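Local coordinates for protein carboxypeptidase 1 (PDB 5GIV) that probably acts as a zinc-dependent M32 carboxypeptidase of broad specificity, releasing amino acids one at a time from the C-terminus of peptides, at residues A[268-273]-A[293-298]. Sequence-based numbering, arbitrary orientation.
With ZN (zinc ion), chain G.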
loop_
_atom_site.group_PDB
_atom_site.type_symbol
_atom_site.label_atom_id
_atom_site.label_comp_id
_atom_site.label_asym_id
_atom_site.label_seq_id
_atom_site.Cartn_x
_atom_site.Cartn_y
_atom_site.Cartn_z
ATOM N N ALA A 268 2.626 -15.972 -9.929
ATOM C CA ALA A 268 3.817 -15.507 -10.630
ATOM C C ALA A 268 3.649 -15.652 -12.134
ATOM O O ALA A 268 4.092 -14.790 -12.902
ATOM C CB ALA A 268 5.052 -16.271 -10.148
ATOM N N GLY A 269 2.996 -16.732 -12.573
ATOM C CA GLY A 269 2.728 -16.899 -13.991
ATOM C C GLY A 269 1.890 -15.767 -14.547
ATOM O O GLY A 269 2.180 -15.224 -15.616
ATOM N N HIS A 270 0.811 -15.418 -13.843
ATOM C CA HIS A 270 0.065 -14.213 -14.189
ATOM C C HIS A 270 0.995 -13.014 -14.280
ATOM O O HIS A 270 0.924 -12.226 -15.227
ATOM C CB HIS A 270 -1.039 -13.947 -13.159
ATOM C CG HIS A 270 -2.242 -14.825 -13.306
ATOM N ND1 HIS A 270 -2.935 -14.955 -14.493
ATOM C CD2 HIS A 270 -2.886 -15.612 -12.408
ATOM C CE1 HIS A 270 -3.953 -15.779 -14.318
ATOM N NE2 HIS A 270 -3.948 -16.186 -13.062
ATOM N N ALA A 271 1.879 -12.858 -13.292
ATOM C CA ALA A 271 2.694 -11.651 -13.214
ATOM C C ALA A 271 3.755 -11.625 -14.304
ATOM O O ALA A 271 4.086 -10.554 -14.832
ATOM C CB ALA A 271 3.347 -11.539 -11.839
ATOM N N LEU A 272 4.304 -12.793 -14.647
ATOM C CA LEU A 272 5.279 -12.857 -15.729
ATOM C C LEU A 272 4.685 -12.322 -17.020
ATOM O O LEU A 272 5.329 -11.551 -17.741
ATOM C CB LEU A 272 5.747 -14.292 -15.914
ATOM C CG LEU A 272 6.693 -14.792 -14.834
ATOM C CD1 LEU A 272 6.896 -16.278 -14.981
ATOM C CD2 LEU A 272 8.025 -14.036 -14.960
ATOM N N TYR A 273 3.451 -12.724 -17.322
ATOM C CA TYR A 273 2.749 -12.208 -18.486
ATOM C C TYR A 273 2.751 -10.680 -18.486
ATOM O O TYR A 273 3.172 -10.048 -19.461
ATOM C CB TYR A 273 1.334 -12.783 -18.506
ATOM C CG TYR A 273 0.503 -12.440 -19.713
ATOM C CD1 TYR A 273 1.035 -11.732 -20.787
ATOM C CD2 TYR A 273 -0.824 -12.814 -19.768
ATOM C CE1 TYR A 273 0.258 -11.418 -21.885
ATOM C CE2 TYR A 273 -1.598 -12.514 -20.846
ATOM C CZ TYR A 273 -1.063 -11.812 -21.907
ATOM O OH TYR A 273 -1.872 -11.521 -22.984
ATOM N N GLY A 293 -8.596 -16.144 -20.767
ATOM C CA GLY A 293 -8.042 -17.446 -21.105
ATOM C C GLY A 293 -6.548 -17.397 -21.353
ATOM O O GLY A 293 -5.801 -18.257 -20.881
ATOM N N VAL A 294 -6.084 -16.383 -22.083
ATOM C CA VAL A 294 -4.650 -16.265 -22.307
ATOM C C VAL A 294 -3.939 -16.014 -20.984
ATOM O O VAL A 294 -2.883 -16.598 -20.713
ATOM C CB VAL A 294 -4.345 -15.160 -23.339
ATOM C CG1 VAL A 294 -2.846 -14.934 -23.438
ATOM C CG2 VAL A 294 -4.893 -15.537 -24.686
ATOM N N HIS A 295 -4.518 -15.170 -20.127
ATOM C CA HIS A 295 -3.885 -14.897 -18.838
ATOM C C HIS A 295 -3.752 -16.170 -18.010
ATOM O O HIS A 295 -2.656 -16.526 -17.562
ATOM C CB HIS A 295 -4.668 -13.831 -18.072
ATOM C CG HIS A 295 -3.803 -12.728 -17.557
ATOM N ND1 HIS A 295 -2.786 -12.945 -16.654
ATOM C CD2 HIS A 295 -3.754 -11.412 -17.874
ATOM C CE1 HIS A 295 -2.160 -11.805 -16.419
ATOM N NE2 HIS A 295 -2.732 -10.857 -17.142
ATOM N N GLU A 296 -4.857 -16.896 -17.832
ATOM C CA GLU A 296 -4.820 -18.136 -17.071
ATOM C C GLU A 296 -3.975 -19.208 -17.751
ATOM O O GLU A 296 -3.558 -20.165 -17.090
ATOM C CB GLU A 296 -6.236 -18.661 -16.856
ATOM C CG GLU A 296 -6.312 -19.845 -15.910
ATOM C CD GLU A 296 -6.146 -19.443 -14.451
ATOM O OE1 GLU A 296 -6.493 -20.260 -13.574
ATOM O OE2 GLU A 296 -5.668 -18.318 -14.181
ATOM N N SER A 297 -3.738 -19.089 -19.061
ATOM C CA SER A 297 -2.845 -20.034 -19.719
ATOM C C SER A 297 -1.438 -19.906 -19.177
ATOM O O SER A 297 -0.690 -20.888 -19.145
ATOM C CB SER A 297 -2.828 -19.797 -21.233
ATOM O OG SER A 297 -2.008 -18.684 -21.565
ATOM N N GLN A 298 -1.069 -18.708 -18.741
ATOM C CA GLN A 298 0.285 -18.459 -18.281
ATOM C C GLN A 298 0.460 -18.834 -16.813
ATOM O O GLN A 298 1.494 -19.397 -16.431
ATOM C CB GLN A 298 0.622 -17.001 -18.542
ATOM C CG GLN A 298 0.615 -16.722 -20.040
ATOM C CD GLN A 298 1.434 -17.771 -20.802
ATOM O OE1 GLN A 298 2.636 -17.916 -20.573
ATOM N NE2 GLN A 298 0.783 -18.499 -21.706
HETATM ZN ZN ZN G . -5.417 -17.539 -12.164
HETATM O O HOH W 1 -6.664 -18.907 -11.303
HETATM O O HOH W 2 -5.557 -16.260 -10.126
HETATM O O HOH W 3 -6.817 -15.538 -12.175
#
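His270 and Glu296 meet at the zinc ion, one from each of two helices that meet in a buried contact. His270 NE2 binds the metal at 2.2 Å, and Glu296 OE2 does so at the same length. The imidazole and carboxylate planes are turned moderately against each other. The glutamate CG lies anti to the backbone N (chi1 -172°), and a bend at chi2 carries the carboxylate back to the metal although CB points away from the other helix. Glu296 OE1 accepts a hydrogen bond from a zinc-bound water, 2.6 Å from the water oxygen. His266 and two further waters complete the site, which follows the HExxH pattern with a downstream glutamate ligand.

The other ring nitrogen of His270 is held by a second shell. His270 ND1 donates to His295 ND1 at 3.0 Å, tilted from both ring planes. Together with the zinc at NE2, this bond holds the rotation of the imidazole. His295 NE2 bonds in turn to Glu274, so both nitrogens of this second ring are used. Tyr273 CD2 sits over the centre of one His295 face, 3.6 Å above the plane, with the two rings inclined at 49°. With an alanine here in place of His295, His270 ND1 would probably lose its acceptor, the zinc-bound ring would be held less firmly in rotation, and the packing on Tyr273 CD2 would go. Farther along the phenol, Tyr273 CE2 rests on Val294 CG1 at 3.8 Å, while its hydroxyl bonds to Val290.

The backbones come close at Gly269, whose CA is 3.7 Å from Gln298 O; a CB there would probably come too close to Gln298 O. The short helical segments cross at 120°. Helix 257-275 also packs on strands 238-242 and 245-250 through Ala271. Helix 292-306 is covered by helix 420-439, where Phe432 touches Ser297 and Gln298.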